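Local coordinates for protein argininosuccinate lyase (Chelativorans sp., PDB 6RXA) that acts as a C-N lyase (EDDS lyase) of the aspartase/fumarase superfamily, probably splitting amino-acid adducts such as argininosuccinate to release fumarate, at residues R97-G100 against S101-G104; V156-R160 against K161-P165; R187-Y190 against A191-L195; A270-A274 against S275-T279. The protein carries 2 engineered substitutions. One frame throughout, in Å; residues are numbered along the deposited sequence.

Contact 1 of 4, residues R97-G100 against S101-G104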
loop_
_atom_site.group_PDB
_atom_site.type_symbol
_atom_site.label_atom_id
_atom_site.label_comp_id
_atom_site.label_asym_id
_atom_site.label_seq_id
_atom_site.Cartn_x
_atom_site.Cartn_y
_atom_site.Cartn_z
ATOM N N ARG A 97 -3.747 -34.197 29.837
ATOM C CA ARG A 97 -2.755 -34.738 30.766
ATOM C C ARG A 97 -3.085 -34.367 32.206
ATOM O O ARG A 97 -2.724 -35.100 33.134
ATOM C CB ARG A 97 -1.347 -34.273 30.406
ATOM C CG ARG A 97 -0.829 -34.884 29.115
ATOM C CD ARG A 97 0.640 -34.564 28.896
ATOM N NE ARG A 97 0.879 -33.140 28.649
ATOM C CZ ARG A 97 0.856 -32.580 27.441
ATOM N NH1 ARG A 97 0.583 -33.309 26.368
ATOM N NH2 ARG A 97 1.089 -31.287 27.315
ATOM N N THR A 98 -3.801 -33.251 32.402
ATOM C CA THR A 98 -4.087 -32.750 33.745
ATOM C C THR A 98 -5.323 -33.407 34.353
ATOM O O THR A 98 -5.309 -33.759 35.540
ATOM C CB THR A 98 -4.250 -31.227 33.687
ATOM O OG1 THR A 98 -3.030 -30.634 33.214
ATOM C CG2 THR A 98 -4.580 -30.654 35.065
ATOM N N ILE A 99 -6.397 -33.572 33.585
ATOM C CA ILE A 99 -7.675 -34.019 34.128
ATOM C C ILE A 99 -8.184 -35.308 33.507
ATOM O O ILE A 99 -9.214 -35.826 33.960
ATOM C CB ILE A 99 -8.760 -32.926 34.022
ATOM C CG1 ILE A 99 -9.090 -32.652 32.547
ATOM C CG2 ILE A 99 -8.305 -31.670 34.728
ATOM C CD1 ILE A 99 -10.255 -31.713 32.358
ATOM N N GLY A 100 -7.543 -35.820 32.472
ATOM C CA GLY A 100 -8.008 -37.019 31.811
ATOM C C GLY A 100 -8.757 -36.729 30.529
ATOM O O GLY A 100 -8.863 -35.589 30.061
ATOM N N SER A 101 -9.316 -37.804 29.961
ATOM C CA SER A 101 -9.871 -37.742 28.617
ATOM C C SER A 101 -11.091 -36.832 28.499
ATOM O O SER A 101 -11.391 -36.380 27.389
ATOM C CB SER A 101 -10.216 -39.153 28.145
ATOM O OG SER A 101 -11.185 -39.733 29.005
ATOM N N VAL A 102 -11.799 -36.554 29.597
ATOM C CA VAL A 102 -12.932 -35.631 29.553
ATOM C C VAL A 102 -12.536 -34.261 29.017
ATOM O O VAL A 102 -13.399 -33.493 28.571
ATOM C CB VAL A 102 -13.590 -35.530 30.949
ATOM C CG1 VAL A 102 -12.718 -34.732 31.912
ATOM C CG2 VAL A 102 -14.987 -34.917 30.835
ATOM N N ALA A 103 -11.242 -33.929 29.056
ATOM C CA ALA A 103 -10.767 -32.678 28.476
ATOM C C ALA A 103 -11.244 -32.518 27.043
ATOM O O ALA A 103 -11.555 -31.408 26.600
ATOM C CB ALA A 103 -9.239 -32.639 28.503
ATOM N N GLY A 104 -11.277 -33.619 26.289
ATOM C CA GLY A 104 -11.667 -33.560 24.891
ATOM C C GLY A 104 -13.090 -33.102 24.672
ATOM O O GLY A 104 -13.424 -32.604 23.588
#
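The carbonyl of G100 takes a hydrogen bond from the backbone of A103, A103 N to G100 O 3.1 Å, and the nearly straight N-H...O angle of 165° marks it as sound. G104 N repeats the pattern one residue on, reaching S101 O at 3.0 Å, and these i-to-i+3 bonds wind the chain into consecutive turns just past the end of helix 88-99. G100 itself leaves the helix with positive phi, and a beta carbon there would clash with S101 N and with the preceding carbonyl.

Beside the turn, I99 reaches forward to the residues that follow. Its CG1 lies between the backbone N and carbonyl carbon (chi1 66°), which sends the ethyl branch toward V102 and A103: I99 CD1 meets V102 CG1 at 3.9 Å, the two side chains crossing at about a right angle, while I99 CG1 touches A103 CB at 4.0 Å. T67 of helix 62-79 touches both I99 and V102, and A103 packs back on L95 and K96. The chemistry is thus backbone bonding beside an aliphatic patch, which implies that the chain leaves helix 88-99 and winds into a short turn held by backbone bonds and van der Waals packing, with no salt bridge between the two segments.

Contact 2 of 4, residues V156-R160 against K161-P165. With FMT (formic acid), chain C.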
loop_
_atom_site.group_PDB
_atom_site.type_symbol
_atom_site.label_atom_id
_atom_site.label_comp_id
_atom_site.label_asym_id
_atom_site.label_seq_id
_atom_site.Cartn_x
_atom_site.Cartn_y
_atom_site.Cartn_z
ATOM N N VAL A 156 -2.715 31.289 10.132
ATOM C CA VAL A 156 -2.955 29.971 9.563
ATOM C C VAL A 156 -2.250 29.912 8.210
ATOM O O VAL A 156 -2.091 30.930 7.520
ATOM C CB VAL A 156 -4.464 29.671 9.445
ATOM C CG1 VAL A 156 -5.118 30.524 8.374
ATOM C CG2 VAL A 156 -4.694 28.172 9.159
ATOM N N TYR A 157 -1.833 28.709 7.822
ATOM C CA TYR A 157 -1.114 28.455 6.581
ATOM C C TYR A 157 -1.996 27.685 5.608
ATOM O O TYR A 157 -2.820 26.858 6.009
ATOM C CB TYR A 157 0.156 27.608 6.858
ATOM C CG TYR A 157 1.147 28.335 7.727
ATOM C CD1 TYR A 157 1.040 28.300 9.112
ATOM C CD2 TYR A 157 2.161 29.094 7.159
ATOM C CE1 TYR A 157 1.919 29.000 9.908
ATOM C CE2 TYR A 157 3.044 29.798 7.939
ATOM C CZ TYR A 157 2.917 29.753 9.320
ATOM O OH TYR A 157 3.791 30.462 10.118
ATOM N N THR A 158 -1.812 27.960 4.319
ATOM C CA THR A 158 -2.226 27.041 3.268
ATOM C C THR A 158 -1.037 26.862 2.326
ATOM O O THR A 158 -0.313 27.823 2.039
ATOM C CB THR A 158 -3.460 27.524 2.493
ATOM O OG1 THR A 158 -3.146 28.726 1.795
ATOM C CG2 THR A 158 -4.642 27.791 3.415
ATOM N N GLN A 159 -0.802 25.630 1.870
ATOM C CA GLN A 159 0.345 25.362 0.994
ATOM C C GLN A 159 1.663 25.819 1.630
ATOM O O GLN A 159 2.599 26.219 0.936
ATOM C CB GLN A 159 0.151 25.998 -0.394
ATOM C CG GLN A 159 -1.180 25.640 -1.049
ATOM C CD GLN A 159 -1.357 26.253 -2.420
ATOM O OE1 GLN A 159 -2.296 27.006 -2.644
ATOM N NE2 GLN A 159 -0.474 25.907 -3.349
ATOM N N ARG A 160 1.752 25.753 2.962
ATOM C CA ARG A 160 2.952 26.136 3.716
ATOM C C ARG A 160 3.320 27.604 3.508
ATOM O O ARG A 160 4.488 27.991 3.638
ATOM C CB ARG A 160 4.133 25.200 3.454
ATOM C CG ARG A 160 3.866 23.782 3.921
ATOM C CD ARG A 160 5.013 22.866 3.520
ATOM N NE ARG A 160 4.939 21.558 4.149
ATOM C CZ ARG A 160 5.743 20.540 3.869
ATOM N NH1 ARG A 160 6.618 20.626 2.884
ATOM N NH2 ARG A 160 5.662 19.421 4.588
ATOM N N LYS A 161 2.315 28.429 3.215
ATOM C CA LYS A 161 2.474 29.873 3.102
ATOM C C LYS A 161 1.462 30.566 4.008
ATOM O O LYS A 161 0.336 30.107 4.173
ATOM C CB LYS A 161 2.273 30.341 1.645
ATOM C CG LYS A 161 3.490 30.103 0.725
ATOM C CD LYS A 161 4.715 30.894 1.213
ATOM C CE LYS A 161 5.601 31.404 0.065
ATOM N NZ LYS A 161 6.745 32.234 0.546
ATOM N N GLU A 162 1.868 31.689 4.599
ATOM C CA GLU A 162 0.976 32.404 5.507
ATOM C C GLU A 162 -0.263 32.864 4.762
ATOM O O GLU A 162 -0.165 33.479 3.688
ATOM C CB GLU A 162 1.680 33.619 6.113
ATOM C CG GLU A 162 2.861 33.275 7.002
ATOM C CD GLU A 162 3.312 34.415 7.888
ATOM O OE1 GLU A 162 2.595 35.429 7.973
ATOM O OE2 GLU A 162 4.406 34.290 8.505
ATOM N N ALA A 163 -1.433 32.573 5.339
ATOM C CA ALA A 163 -2.719 32.797 4.672
ATOM C C ALA A 163 -3.493 33.957 5.286
ATOM O O ALA A 163 -3.606 35.012 4.651
ATOM C CB ALA A 163 -3.536 31.502 4.648
ATOM N N GLN A 164 -4.060 33.794 6.481
ATOM C CA GLN A 164 -4.845 34.837 7.140
ATOM C C GLN A 164 -4.674 34.703 8.642
ATOM O O GLN A 164 -4.222 33.674 9.150
ATOM C CB GLN A 164 -6.328 34.740 6.774
ATOM C CG GLN A 164 -6.667 35.005 5.299
ATOM C CD GLN A 164 -8.140 34.787 4.994
ATOM O OE1 GLN A 164 -8.901 34.296 5.833
ATOM N NE2 GLN A 164 -8.550 35.146 3.782
ATOM N N PRO A 165 -5.075 35.733 9.411
ATOM C CA PRO A 165 -4.987 35.638 10.875
ATOM C C PRO A 165 -6.088 34.766 11.467
ATOM O O PRO A 165 -7.251 34.853 11.072
ATOM C CB PRO A 165 -5.139 37.096 11.337
ATOM C CG PRO A 165 -4.845 37.930 10.111
ATOM C CD PRO A 165 -5.382 37.107 8.979
HETATM C C FMT C . -4.402 29.337 -1.336
HETATM O O1 FMT C . -3.452 30.135 -1.340
HETATM O O2 FMT C . -4.716 28.659 -0.341
#
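V156 is bonded to the returning strand at both ends of its backbone: V156 N donates to Q164 O (3.0 Å, 170° at the hydrogen), and V156 O accepts from A163 N at 2.8 Å. On the side chain, V156 CG1 lies 3.4 Å from Q164 O. At Y157 the strands come closest. Y157 CE2 touches E162 CG at 3.6 Å, and the two side chains run side by side in one direction with ring and carboxylate planes 87° apart. Their polar ends go elsewhere, Y157 OH to E266 of the fourth subunit and E162 OE2 to N363.

T158 and K161 then exchange backbone bonds in both directions, closing a two-residue hairpin through a type I' turn, the turn well suited to such short connections. With chi1 at 64°, the T158 hydroxyl stands between the backbone N and carbonyl carbon, and T158 OG1 donates to FMT O2, on the bound formate, at 2.7 Å; T158 CG2 turns to A163 CB (4.1 Å). T158 binds fumarate in another structure of this protein, and here K286 and N288 of the fourth subunit and N113 of the second complete the grip on the formate. Q159 OE1 merely comes within 3.4 Å of the formate carbon, FMT C. R160 directs its extended chain away from the hairpin, into the subunit interface, where NE forms a salt bridge with E317 of the second subunit.

Contact 3 of 4, residues R187-Y190 against A191-L195. With NA (sodium ion), chain F.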
loop_
_atom_site.group_PDB
_atom_site.type_symbol
_atom_site.label_atom_id
_atom_site.label_comp_id
_atom_site.label_asym_id
_atom_site.label_seq_id
_atom_site.Cartn_x
_atom_site.Cartn_y
_atom_site.Cartn_z
ATOM N N ARG A 187 -16.357 4.021 17.035
ATOM C CA ARG A 187 -17.567 3.461 17.644
ATOM C C ARG A 187 -18.393 2.671 16.630
ATOM O O ARG A 187 -18.992 1.639 16.967
ATOM C CB ARG A 187 -18.413 4.569 18.259
ATOM C CG ARG A 187 -17.813 5.200 19.512
ATOM C CD ARG A 187 -18.750 6.235 20.145
ATOM N NE ARG A 187 -18.887 7.434 19.326
ATOM C CZ ARG A 187 -18.340 8.615 19.610
ATOM N NH1 ARG A 187 -17.618 8.802 20.715
ATOM N NH2 ARG A 187 -18.535 9.627 18.784
ATOM N N GLU A 188 -18.453 3.153 15.387
ATOM C CA GLU A 188 -19.116 2.396 14.328
ATOM C C GLU A 188 -18.452 1.047 14.127
ATOM O O GLU A 188 -19.133 0.021 13.980
ATOM C CB GLU A 188 -19.076 3.208 13.031
ATOM C CG GLU A 188 -19.940 4.467 13.068
ATOM C CD GLU A 188 -19.554 5.492 12.015
ATOM O OE1 GLU A 188 -18.738 5.172 11.135
ATOM O OE2 GLU A 188 -20.068 6.629 12.095
ATOM N N LEU A 189 -17.117 1.031 14.110
ATOM C CA LEU A 189 -16.370 -0.213 14.004
ATOM C C LEU A 189 -16.650 -1.123 15.197
ATOM O O LEU A 189 -16.800 -2.341 15.038
ATOM C CB LEU A 189 -14.885 0.124 13.923
ATOM C CG LEU A 189 -13.930 -1.047 14.125
ATOM C CD1 LEU A 189 -14.037 -2.074 13.012
ATOM C CD2 LEU A 189 -12.500 -0.538 14.219
ATOM N N TYR A 190 -16.724 -0.551 16.399
ATOM C CA TYR A 190 -16.942 -1.363 17.590
ATOM C C TYR A 190 -18.187 -2.222 17.437
ATOM O O TYR A 190 -18.205 -3.389 17.852
ATOM C CB TYR A 190 -17.045 -0.464 18.822
ATOM C CG TYR A 190 -17.080 -1.240 20.130
ATOM C CD1 TYR A 190 -15.906 -1.642 20.741
ATOM C CD2 TYR A 190 -18.289 -1.567 20.745
ATOM C CE1 TYR A 190 -15.930 -2.340 21.940
ATOM C CE2 TYR A 190 -18.324 -2.266 21.942
ATOM C CZ TYR A 190 -17.136 -2.644 22.535
ATOM O OH TYR A 190 -17.153 -3.338 23.729
ATOM N N ALA A 191 -19.237 -1.673 16.826
ATOM C CA ALA A 191 -20.476 -2.433 16.706
ATOM C C ALA A 191 -20.309 -3.669 15.831
ATOM O O ALA A 191 -21.048 -4.653 16.005
ATOM C CB ALA A 191 -21.588 -1.539 16.149
ATOM N N ARG A 192 -19.380 -3.615 14.866
ATOM C CA ARG A 192 -19.094 -4.768 14.019
ATOM C C ARG A 192 -18.096 -5.727 14.669
ATOM O O ARG A 192 -18.182 -6.938 14.440
ATOM C CB ARG A 192 -18.618 -4.327 12.634
ATOM C CG ARG A 192 -19.764 -3.905 11.712
ATOM C CD ARG A 192 -19.275 -3.442 10.323
ATOM N NE ARG A 192 -18.620 -2.140 10.339
ATOM C CZ ARG A 192 -19.270 -0.978 10.318
ATOM N NH1 ARG A 192 -20.598 -0.955 10.290
ATOM N NH2 ARG A 192 -18.599 0.157 10.329
ATOM N N ILE A 193 -17.142 -5.217 15.459
ATOM C CA ILE A 193 -16.206 -6.093 16.164
ATOM C C ILE A 193 -16.933 -6.887 17.238
ATOM O O ILE A 193 -16.650 -8.071 17.450
ATOM C CB ILE A 193 -15.047 -5.274 16.765
ATOM C CG1 ILE A 193 -14.089 -4.822 15.666
ATOM C CG2 ILE A 193 -14.281 -6.091 17.806
ATOM C CD1 ILE A 193 -12.920 -4.022 16.130
ATOM N N ASN A 194 -17.880 -6.255 17.923
ATOM C CA ASN A 194 -18.501 -6.847 19.106
ATOM C C ASN A 194 -19.696 -7.729 18.754
ATOM O O ASN A 194 -20.788 -7.605 19.314
ATOM C CB ASN A 194 -18.892 -5.766 20.100
ATOM C CG ASN A 194 -19.132 -6.338 21.477
ATOM O OD1 ASN A 194 -18.605 -7.401 21.800
ATOM N ND2 ASN A 194 -19.916 -5.647 22.288
ATOM N N LEU A 195 -19.455 -8.656 17.838
ATOM C CA LEU A 195 -20.406 -9.676 17.413
ATOM C C LEU A 195 -19.737 -11.035 17.554
ATOM O O LEU A 195 -18.565 -11.192 17.210
ATOM C CB LEU A 195 -20.791 -9.449 15.946
ATOM C CG LEU A 195 -21.491 -8.132 15.635
ATOM C CD1 LEU A 195 -21.652 -7.978 14.132
ATOM C CD2 LEU A 195 -22.840 -8.084 16.315
HETATM NA NA NA F . -17.995 3.582 9.696
HETATM O O HOH W 1 -15.995 2.923 10.809
HETATM O O HOH W 2 -17.692 3.783 7.341
#
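L189 and I193, one helical turn apart, make the tight apolar side of this helix end: L189 CG meets I193 CD1 at 3.7 Å, and I193 N donates to L189 O at 2.9 Å with an angle of 158°. Y190 packs on N194 in the same part of the contact. The ring, its CG trans to the main-chain nitrogen (chi1 -172°), lies alongside the asparagine, with N194 CB over one face and N194 ND2 3.8 Å from Y190 CE2; ring and amide planes stand 51° apart. N194 N still bonds to Y190 O at 2.9 Å, although N194 has already left the helix as the centre of an inverse gamma turn.

A191 is the loose part: A191 N has only weak, long bonds to R187 O and E188 O, and the residue is exposed. A separate polar site lies at the subunit interface, where E188 OE1 binds a sodium ion at 2.3 Å with two waters, and E188 OE1 of the second subunit binds the same ion. The R192 guanidinium turns a face to E188 O and its edge to the sodium; E240 of the same chain and E188 of the second subunit form salt bridges with it.

Losing the ring to an alanine at Y190 would probably leave N194 without its flat neighbour and W471 without its edge-to-face partner. Around this end of helix 168-193, helix 112-147 packs on Y190 and I193, helix 236-262 on L189 and I193, and helix 451-500 on R187 and Y190.

Contact 4 of 4, residues A270-A274 against S275-T279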
loop_
_atom_site.group_PDB
_atom_site.type_symbol
_atom_site.label_atom_id
_atom_site.label_comp_id
_atom_site.label_asym_id
_atom_site.label_seq_id
_atom_site.Cartn_x
_atom_site.Cartn_y
_atom_site.Cartn_z
ATOM N N ALA A 270 6.467 28.372 18.184
ATOM C CA ALA A 270 6.154 27.528 19.317
ATOM C C ALA A 270 7.420 26.779 19.697
ATOM O O ALA A 270 8.350 26.637 18.897
ATOM C CB ALA A 270 5.034 26.523 19.033
ATOM N N GLU A 271 7.444 26.308 20.936
ATOM C CA GLU A 271 8.554 25.512 21.439
ATOM C C GLU A 271 8.000 24.304 22.176
ATOM O O GLU A 271 7.078 24.442 22.988
ATOM C CB GLU A 271 9.429 26.344 22.379
ATOM C CG GLU A 271 10.733 25.649 22.752
ATOM C CD GLU A 271 11.707 26.537 23.526
ATOM O OE1 GLU A 271 12.664 25.980 24.097
ATOM O OE2 GLU A 271 11.533 27.776 23.557
ATOM N N LEU A 272 8.556 23.131 21.895
ATOM C CA LEU A 272 8.190 21.953 22.655
ATOM C C LEU A 272 8.652 22.098 24.096
ATOM O O LEU A 272 9.714 22.659 24.379
ATOM C CB LEU A 272 8.885 20.734 22.069
ATOM C CG LEU A 272 8.383 20.273 20.709
ATOM C CD1 LEU A 272 9.296 19.177 20.152
ATOM C CD2 LEU A 272 6.943 19.761 20.781
ATOM N N ASP A 273 7.860 21.565 25.016
ATOM C CA ASP A 273 8.366 21.389 26.371
ATOM C C ASP A 273 9.634 20.539 26.326
ATOM O O ASP A 273 9.737 19.589 25.547
ATOM C CB ASP A 273 7.327 20.701 27.251
ATOM C CG ASP A 273 7.664 20.807 28.717
ATOM O OD1 ASP A 273 7.377 21.878 29.304
ATOM O OD2 ASP A 273 8.250 19.849 29.263
ATOM N N ALA A 274 10.597 20.886 27.183
ATOM C CA ALA A 274 11.844 20.136 27.260
ATOM C C ALA A 274 11.614 18.638 27.407
ATOM O O ALA A 274 12.392 17.835 26.882
ATOM C CB ALA A 274 12.662 20.614 28.467
ATOM N N SER A 275 10.550 18.246 28.113
ATOM C CA SER A 275 10.272 16.838 28.364
ATOM C C SER A 275 9.793 16.093 27.130
ATOM O O SER A 275 9.640 14.868 27.187
ATOM C CB SER A 275 9.236 16.705 29.486
ATOM O OG SER A 275 7.958 17.194 29.110
ATOM N N PHE A 276 9.557 16.793 26.021
ATOM C CA PHE A 276 9.147 16.175 24.766
ATOM C C PHE A 276 10.170 16.378 23.657
ATOM O O PHE A 276 9.878 16.073 22.493
ATOM C CB PHE A 276 7.755 16.670 24.354
ATOM C CG PHE A 276 6.663 16.048 25.156
ATOM C CD1 PHE A 276 6.219 14.772 24.854
ATOM C CD2 PHE A 276 6.128 16.691 26.255
ATOM C CE1 PHE A 276 5.245 14.167 25.618
ATOM C CE2 PHE A 276 5.150 16.084 27.016
ATOM C CZ PHE A 276 4.712 14.825 26.698
ATOM N N ALA A 277 11.375 16.822 23.994
ATOM C CA ALA A 277 12.430 17.026 23.023
ATOM C C ALA A 277 13.679 16.281 23.460
ATOM O O ALA A 277 13.882 16.006 24.648
ATOM C CB ALA A 277 12.773 18.514 22.899
ATOM N N GLY A 278 14.519 15.969 22.479
ATOM C CA GLY A 278 15.828 15.405 22.746
ATOM C C GLY A 278 16.933 16.293 22.221
ATOM O O GLY A 278 16.695 17.456 21.899
ATOM N N THR A 279 18.151 15.772 22.135
ATOM C CA THR A 279 19.250 16.539 21.561
ATOM C C THR A 279 20.093 15.596 20.712
ATOM O O THR A 279 19.702 14.458 20.449
ATOM C CB THR A 279 20.040 17.272 22.652
ATOM O OG1 THR A 279 20.943 18.203 22.045
ATOM C CG2 THR A 279 20.819 16.288 23.526
#
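D273 and S275 set up an Asx turn, the aspartate OD2 accepting from the backbone N two residues on, superposed on a beta turn from D273 to F276. This is the start of the loop that runs on to S280 and S281, which bind succinate in another structure of this protein.

Backbone bonds come first. F276 N donates to D273 O at 2.8 Å, and A277 N reaches A274 O at 3.2 Å, so that a second turn, A274 to A277, follows one residue on.

Van der Waals packing is sparser. L272 CD1 lies 3.9 Å from F276 O, and its apolar contact is with A277 CB, 4.5 Å from L272 CD1. The F276 ring presents its edge to D273, F276 CD2 being 4.3 Å from D273 CB, while V345 and T348 of helix 329-348 and F22 of helix 20-31 pack on F276.

The side-chain polar bonds centre on D273. Its chi1 of -166° holds CG anti to the amide nitrogen and beside the carbonyl carbon, which brings the carboxylate to S275, and OD1 is held by H350 NE2. An alanine in place of D273 would probably leave S275 N and OG without their shared acceptor and H350 without its mate. S275 N (3.0 Å) and S275 OG (2.7 Å) both meet D273 OD2 on its anti side but from opposite faces, 35° and 28° out of the carboxylate plane.

How the contacts relate
From the N terminus, the four contacts follow one another in series; each lies in one continuous stretch, and none nests in or crosses another. Contact 1 turns the chain after helix 88-99, at a distal end of the subunit, its centre about 70 Å from that of contact 2. Contact 2 closes the hairpin of strands 153-158 and 161-167, which feeds directly into helix 168-193, whose far end is contact 3, centres about 39 Å away. Contact 4 turns the chain after strand 270-271. Contacts 2 and 4 come nearest, about 9 Å between closest atoms, yet do not touch. Contacts 1, 2 and 3 all meet the second subunit.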